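PDB 4TN5: PTS system fructose-like EIIB component 3 from Escherichia coli K12, which probably carries a phosphoryl group on a cysteine, taking it from EIIA and passing it to fructose as the sugar is transported into the cell. Local coordinates for residues L49-E52 with D53-R56; E72-E75 with H76-Y79. All blocks are in the same frame, centred on the assembly; numbering follows the deposited sequence.

Interaction 1: L49-E52 with D53-R56; sequences LADE and DIRR
Ile54 lies back along the first turn of helix 51-56 and meets Leu49, Ala50 and Asp51. Its CB sits 3.6 Å from Asp51 O, close beside the backbone. One bond further out, CG1 stands anti to the carbonyl carbon (chi1 -59°), beside the backbone N, which carries this branch back toward the start of the helix, close to Ala50 O and 3.7 Å from Leu49 CB. The chain continues extended to CD1, which touches Leu49 CB and, on a different side, Asp51 OD1 at 3.5 Å. The other branch, CG2, is anti to the backbone N and packs on Cys77. Asp51 and Ile54 run side by side in the same direction. The branched, oily isoleucine suits its place: it is buried with Leu49, and it also touches Phe74, while Leu49 reaches Val5 and Val7 of strand 3-9.

Ala50 is the N-cap of this short helix, part of the alpha/beta fold of EIIB domains. Ile54 N donates to Ala50 O at 3.1 Å, and Arg55 N reaches Asp51 O at 2.7 Å; the following bond, from Arg56 N to Glu52 O, is weak. Alanine offers no side-chain cap; its small CB leaves room for Asp53, whose OD2 approaches it to 3.4 Å. Asp53, in the first turn, is probably stabilised by the helix's N-terminal end.

The other oxygen of that carboxylate, Asp53 OD1, is held in a salt bridge by Arg56 NH2 at 3.2 Å, met on its anti side and 33° out of the carboxylate plane. Arg56 CG stands between the backbone N and the carbonyl carbon (chi1 75°), 3.1 Å from Glu52 O; the chain then runs extended to NE, and its guanidinium also makes a cation-pi contact with Tyr3.

Interaction 2: E72-E75 with H76-Y79; sequences ERFE and HCRY
A type I beta turn from Phe74 to Cys77 reverses the chain after a short 3-10 segment, in the loop that leads from strand 59-64 into strand 79-82 of the central sheet. It is closed by Cys77 N, which donates to Phe74 O at 3.2 Å. The donor stands well above the carbonyl plane, 68° out of it, and the oxygen's surroundings are shared with Tyr79, whose ring presents its edge: CE2 comes within 3.3 Å of Phe74 O, near the plane of the ring. The chi1 of Tyr79 (72°) sets CG between the backbone N and the carbonyl carbon, bringing the ring edge against the first residue of the turn, where CD2 packs against Phe74 CB at 4.2 Å. A tyrosine suits this spot, since its side chain also touches Ala60 and Leu62, its ring meets that of His109, and the side chain is about 4 Å from a bound nickel ion. With an alanine in place of Tyr79, Phe74 CB would probably lose part of its packing and Phe74 O its aromatic neighbour.

Phe74 is buried, and its CB also touches Cys77 SG. A compact thiol fits here, with SG passing 3.6 Å from Phe74 CA. The far end of the phenyl ring serves Arg73: CZ sits over one face of the guanidinium, offset toward the rim and 3.8 Å above its plane, while that cation is held by Gly70 O and by a salt bridge to Glu38.

The two corner residues, Glu75 and His76, are exposed and lie side by side, as polar side chains can at a solvent-facing bend. Their carboxylate and imidazole planes differ by 38°, and the contact is a CH-pi one: Glu75 CG lies over one face of the His76 ring, 3.8 Å from its centroid.

Along the chain the two interactions come in series: residues 49-56 form and lead into helix 51-56, strand 59-64 follows, and residues 72-79 then make the loop that enters strand 79-82, next to 59-64 in the sheet. Their centres are about 11 Å apart, yet they touch. Ile54 CG2 packs on Cys77 SG at 3.7 Å, and Leu49 CD1 meets Phe74 CZ at 3.9 Å, so Ile54 of the helix and Leu49 shortly before it rest directly on the loop. Glu38 of strand 34-41 joins them from outside, accepting from Leu49 N and pairing with Arg73. Both lie away from Cys10, the inferred phosphocysteine site, and belong to the packing of the EIIB domain.

Interaction 1: L49-E52 with D53-R56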
ATOM      1  N   LEU A  49     -19.165  -7.787  -0.024  1.00 67.30           N
ATOM      2  CA  LEU A  49     -18.244  -8.899   0.116  1.00 62.80           C
ATOM      3  C   LEU A  49     -18.337  -9.491   1.515  1.00 60.85           C
ATOM      4  O   LEU A  49     -18.227  -8.776   2.511  1.00 65.54           O
ATOM      5  CB  LEU A  49     -16.815  -8.450  -0.196  1.00 56.49           C
ATOM      6  CG  LEU A  49     -16.672  -7.874  -1.606  1.00 44.77           C
ATOM      7  CD1 LEU A  49     -15.314  -7.233  -1.811  1.00 42.68           C
ATOM      8  CD2 LEU A  49     -16.921  -8.953  -2.650  1.00 35.39           C
ATOM      9  N   ALA A  50     -18.586 -10.795   1.578  1.00 62.22           N
ATOM     10  CA  ALA A  50     -18.466 -11.537   2.820  1.00 68.53           C
ATOM     11  C   ALA A  50     -16.993 -11.478   3.181  1.00 75.88           C
ATOM     12  O   ALA A  50     -16.141 -11.506   2.301  1.00 82.02           O
ATOM     13  CB  ALA A  50     -18.893 -12.967   2.612  1.00 62.97           C
ATOM     14  N   ASP A  51     -16.676 -11.380   4.464  1.00 82.95           N
ATOM     15  CA  ASP A  51     -15.272 -11.246   4.840  1.00 84.35           C
ATOM     16  C   ASP A  51     -14.494 -12.554   4.750  1.00 80.96           C
ATOM     17  O   ASP A  51     -13.273 -12.539   4.590  1.00 85.82           O
ATOM     18  CB  ASP A  51     -15.107 -10.543   6.187  1.00 94.76           C
ATOM     19  CG  ASP A  51     -15.694  -9.148   6.176  1.00107.79           C
ATOM     20  OD1 ASP A  51     -16.126  -8.708   5.092  1.00113.38           O
ATOM     21  OD2 ASP A  51     -15.683  -8.472   7.226  1.00113.41           O
ATOM     22  N   GLU A  52     -15.200 -13.680   4.807  1.00 78.74           N
ATOM     23  CA  GLU A  52     -14.579 -14.960   4.494  1.00 82.96           C
ATOM     24  C   GLU A  52     -14.106 -14.949   3.043  1.00 79.19           C
ATOM     25  O   GLU A  52     -13.102 -15.570   2.711  1.00 70.82           O
ATOM     26  CB  GLU A  52     -15.528 -16.142   4.744  1.00 88.53           C
ATOM     27  CG  GLU A  52     -16.970 -15.977   4.251  1.00 95.36           C
ATOM     28  CD  GLU A  52     -17.849 -15.190   5.209  1.00102.48           C
ATOM     29  OE1 GLU A  52     -17.392 -14.154   5.733  1.00103.86           O
ATOM     30  OE2 GLU A  52     -19.001 -15.614   5.447  1.00108.36           O
ATOM     31  N   ASP A  53     -14.832 -14.230   2.189  1.00 83.98           N
ATOM     32  CA  ASP A  53     -14.440 -14.045   0.795  1.00 75.66           C
ATOM     33  C   ASP A  53     -13.183 -13.185   0.719  1.00 64.32           C
ATOM     34  O   ASP A  53     -12.269 -13.469  -0.054  1.00 58.69           O
ATOM     35  CB  ASP A  53     -15.555 -13.345   0.016  1.00 76.49           C
ATOM     36  CG  ASP A  53     -16.707 -14.264  -0.319  1.00 84.27           C
ATOM     37  OD1 ASP A  53     -16.500 -15.494  -0.378  1.00 81.68           O
ATOM     38  OD2 ASP A  53     -17.829 -13.748  -0.505  1.00 87.65           O
ATOM     39  N   ILE A  54     -13.159 -12.121   1.515  1.00 51.89           N
ATOM     40  CA  ILE A  54     -12.053 -11.167   1.513  1.00 57.01           C
ATOM     41  C   ILE A  54     -10.795 -11.781   2.127  1.00 62.47           C
ATOM     42  O   ILE A  54      -9.675 -11.491   1.702  1.00 65.48           O
ATOM     43  CB  ILE A  54     -12.435  -9.875   2.276  1.00 58.14           C
ATOM     44  CG1 ILE A  54     -13.658  -9.222   1.632  1.00 47.77           C
ATOM     45  CG2 ILE A  54     -11.272  -8.893   2.313  1.00 64.88           C
ATOM     46  CD1 ILE A  54     -14.085  -7.929   2.296  1.00 55.43           C
ATOM     47  N   ARG A  55     -10.993 -12.647   3.116  1.00 64.70           N
ATOM     48  CA  ARG A  55      -9.885 -13.257   3.849  1.00 70.89           C
ATOM     49  C   ARG A  55      -9.284 -14.464   3.116  1.00 63.55           C
ATOM     50  O   ARG A  55      -8.171 -14.897   3.420  1.00 68.52           O
ATOM     51  CB  ARG A  55     -10.338 -13.615   5.274  1.00 77.81           C
ATOM     52  CG  ARG A  55     -10.688 -12.449   6.193  1.00 80.90           C
ATOM     53  CD  ARG A  55     -11.048 -12.936   7.590  1.00 92.74           C
ATOM     54  NE  ARG A  55     -11.408 -11.833   8.475  1.00 99.79           N
ATOM     55  CZ  ARG A  55     -10.527 -11.082   9.131  1.00107.32           C
ATOM     56  NH1 ARG A  55      -9.228 -11.318   9.011  1.00106.36           N
ATOM     57  NH2 ARG A  55     -10.950 -10.094   9.908  1.00113.65           N
ATOM     58  N   ARG A  56     -10.005 -14.993   2.135  1.00 61.07           N
ATOM     59  CA  ARG A  56      -9.481 -16.108   1.350  1.00 62.31           C
ATOM     60  C   ARG A  56      -9.175 -15.682  -0.080  1.00 69.88           C
ATOM     61  O   ARG A  56      -8.722 -16.487  -0.894  1.00 75.07           O
ATOM     62  CB  ARG A  56     -10.459 -17.279   1.348  1.00 58.41           C
ATOM     63  CG  ARG A  56     -11.663 -17.055   0.468  1.00 64.62           C
ATOM     64  CD  ARG A  56     -12.652 -18.191   0.589  1.00 68.82           C
ATOM     65  NE  ARG A  56     -13.860 -17.913  -0.175  1.00 71.43           N
ATOM     66  CZ  ARG A  56     -13.979 -18.134  -1.479  1.00 68.21           C
ATOM     67  NH1 ARG A  56     -12.960 -18.638  -2.162  1.00 64.38           N
ATOM     68  NH2 ARG A  56     -15.115 -17.851  -2.101  1.00 62.86           N
TER

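Interaction 2: E72-E75 with H76-Y79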
ATOM      1  N   GLU A  72     -11.641  -0.048   5.202  1.00 86.42           N
ATOM      2  CA  GLU A  72     -11.078  -0.759   6.338  1.00 87.00           C
ATOM      3  C   GLU A  72     -10.790  -2.241   6.063  1.00 79.70           C
ATOM      4  O   GLU A  72      -9.859  -2.804   6.631  1.00 84.18           O
ATOM      5  CB  GLU A  72     -12.083  -0.673   7.500  1.00 95.31           C
ATOM      6  CG  GLU A  72     -13.403  -1.358   7.182  1.00105.18           C
ATOM      7  CD  GLU A  72     -14.465  -1.202   8.241  1.00116.55           C
ATOM      8  OE1 GLU A  72     -14.113  -0.855   9.387  1.00120.10           O
ATOM      9  OE2 GLU A  72     -15.658  -1.384   7.918  1.00125.04           O
ATOM     10  N   ARG A  73     -11.602  -2.875   5.219  1.00 66.91           N
ATOM     11  CA  ARG A  73     -11.669  -4.332   5.176  1.00 58.12           C
ATOM     12  C   ARG A  73     -10.497  -4.929   4.421  1.00 52.56           C
ATOM     13  O   ARG A  73     -10.242  -6.131   4.492  1.00 64.45           O
ATOM     14  CB  ARG A  73     -12.980  -4.763   4.521  1.00 62.43           C
ATOM     15  CG  ARG A  73     -14.223  -4.333   5.284  1.00 67.27           C
ATOM     16  CD  ARG A  73     -15.465  -4.453   4.413  1.00 68.32           C
ATOM     17  NE  ARG A  73     -15.433  -3.515   3.292  1.00 65.29           N
ATOM     18  CZ  ARG A  73     -16.272  -3.543   2.261  1.00 60.95           C
ATOM     19  NH1 ARG A  73     -17.212  -4.476   2.190  1.00 60.07           N
ATOM     20  NH2 ARG A  73     -16.163  -2.643   1.293  1.00 56.69           N
ATOM     21  N   PHE A  74      -9.779  -4.069   3.709  1.00 46.86           N
ATOM     22  CA  PHE A  74      -8.758  -4.506   2.774  1.00 52.09           C
ATOM     23  C   PHE A  74      -7.349  -4.143   3.231  1.00 55.41           C
ATOM     24  O   PHE A  74      -6.400  -4.260   2.458  1.00 55.66           O
ATOM     25  CB  PHE A  74      -9.028  -3.887   1.401  1.00 47.67           C
ATOM     26  CG  PHE A  74     -10.424  -4.125   0.891  1.00 46.96           C
ATOM     27  CD1 PHE A  74     -10.745  -5.316   0.265  1.00 43.09           C
ATOM     28  CD2 PHE A  74     -11.410  -3.159   1.029  1.00 42.43           C
ATOM     29  CE1 PHE A  74     -12.020  -5.547  -0.208  1.00 37.74           C
ATOM     30  CE2 PHE A  74     -12.692  -3.385   0.555  1.00 54.15           C
ATOM     31  CZ  PHE A  74     -12.996  -4.581  -0.065  1.00 48.73           C
ATOM     32  N   GLU A  75      -7.206  -3.707   4.479  1.00 64.51           N
ATOM     33  CA  GLU A  75      -5.896  -3.274   4.968  1.00 57.10           C
ATOM     34  C   GLU A  75      -4.881  -4.417   5.041  1.00 55.36           C
ATOM     35  O   GLU A  75      -3.676  -4.189   4.935  1.00 69.07           O
ATOM     36  CB  GLU A  75      -6.006  -2.545   6.314  1.00 63.34           C
ATOM     37  CG  GLU A  75      -6.218  -3.442   7.525  1.00 80.95           C
ATOM     38  CD  GLU A  75      -6.723  -2.674   8.734  1.00 91.33           C
ATOM     39  OE1 GLU A  75      -6.161  -1.599   9.035  1.00 99.83           O
ATOM     40  OE2 GLU A  75      -7.682  -3.143   9.382  1.00 86.93           O
ATOM     41  N   HIS A  76      -5.369  -5.643   5.203  1.00 53.85           N
ATOM     42  CA  HIS A  76      -4.489  -6.809   5.257  1.00 56.72           C
ATOM     43  C   HIS A  76      -4.574  -7.667   4.000  1.00 54.77           C
ATOM     44  O   HIS A  76      -4.337  -8.875   4.044  1.00 57.97           O
ATOM     45  CB  HIS A  76      -4.785  -7.660   6.492  1.00 65.35           C
ATOM     46  CG  HIS A  76      -4.487  -6.969   7.785  1.00 75.57           C
ATOM     47  ND1 HIS A  76      -3.213  -6.591   8.146  1.00 80.69           N
ATOM     48  CD2 HIS A  76      -5.295  -6.598   8.806  1.00 74.64           C
ATOM     49  CE1 HIS A  76      -3.249  -6.008   9.331  1.00 83.11           C
ATOM     50  NE2 HIS A  76      -4.500  -6.001   9.753  1.00 82.53           N
ATOM     51  N   CYS A  77      -4.903  -7.038   2.879  1.00 43.46           N
ATOM     52  CA  CYS A  77      -4.987  -7.749   1.613  1.00 40.32           C
ATOM     53  C   CYS A  77      -3.955  -7.226   0.626  1.00 31.73           C
ATOM     54  O   CYS A  77      -3.595  -6.050   0.655  1.00 40.96           O
ATOM     55  CB  CYS A  77      -6.384  -7.600   1.003  1.00 50.82           C
ATOM     56  SG  CYS A  77      -7.747  -7.945   2.134  1.00118.94           S
ATOM     57  N   ARG A  78      -3.469  -8.110  -0.235  1.00 29.41           N
ATOM     58  CA  ARG A  78      -2.767  -7.676  -1.425  1.00 37.36           C
ATOM     59  C   ARG A  78      -3.829  -7.015  -2.279  1.00 42.90           C
ATOM     60  O   ARG A  78      -4.874  -7.615  -2.526  1.00 45.47           O
ATOM     61  CB  ARG A  78      -2.221  -8.877  -2.187  1.00 40.20           C
ATOM     62  CG  ARG A  78      -1.192  -9.707  -1.455  1.00 48.05           C
ATOM     63  CD  ARG A  78      -0.894 -10.960  -2.257  1.00 55.79           C
ATOM     64  NE  ARG A  78       0.303 -11.646  -1.791  1.00 66.73           N
ATOM     65  CZ  ARG A  78       1.516 -11.435  -2.286  1.00 79.27           C
ATOM     66  NH1 ARG A  78       1.694 -10.549  -3.257  1.00 88.87           N
ATOM     67  NH2 ARG A  78       2.556 -12.100  -1.805  1.00 82.09           N
ATOM     68  N   TYR A  79      -3.596  -5.785  -2.723  1.00 41.30           N
ATOM     69  CA  TYR A  79      -4.570  -5.161  -3.611  1.00 38.03           C
ATOM     70  C   TYR A  79      -4.024  -4.116  -4.577  1.00 45.17           C
ATOM     71  O   TYR A  79      -2.963  -3.529  -4.361  1.00 44.07           O
ATOM     72  CB  TYR A  79      -5.783  -4.614  -2.836  1.00 38.90           C
ATOM     73  CG  TYR A  79      -5.544  -3.374  -2.001  1.00 38.95           C
ATOM     74  CD1 TYR A  79      -5.533  -2.111  -2.582  1.00 47.97           C
ATOM     75  CD2 TYR A  79      -5.375  -3.462  -0.626  1.00 46.76           C
ATOM     76  CE1 TYR A  79      -5.331  -0.975  -1.821  1.00 41.97           C
ATOM     77  CE2 TYR A  79      -5.175  -2.330   0.144  1.00 46.81           C
ATOM     78  CZ  TYR A  79      -5.154  -1.089  -0.460  1.00 45.75           C
ATOM     79  OH  TYR A  79      -4.955   0.039   0.301  1.00 47.77           O
TER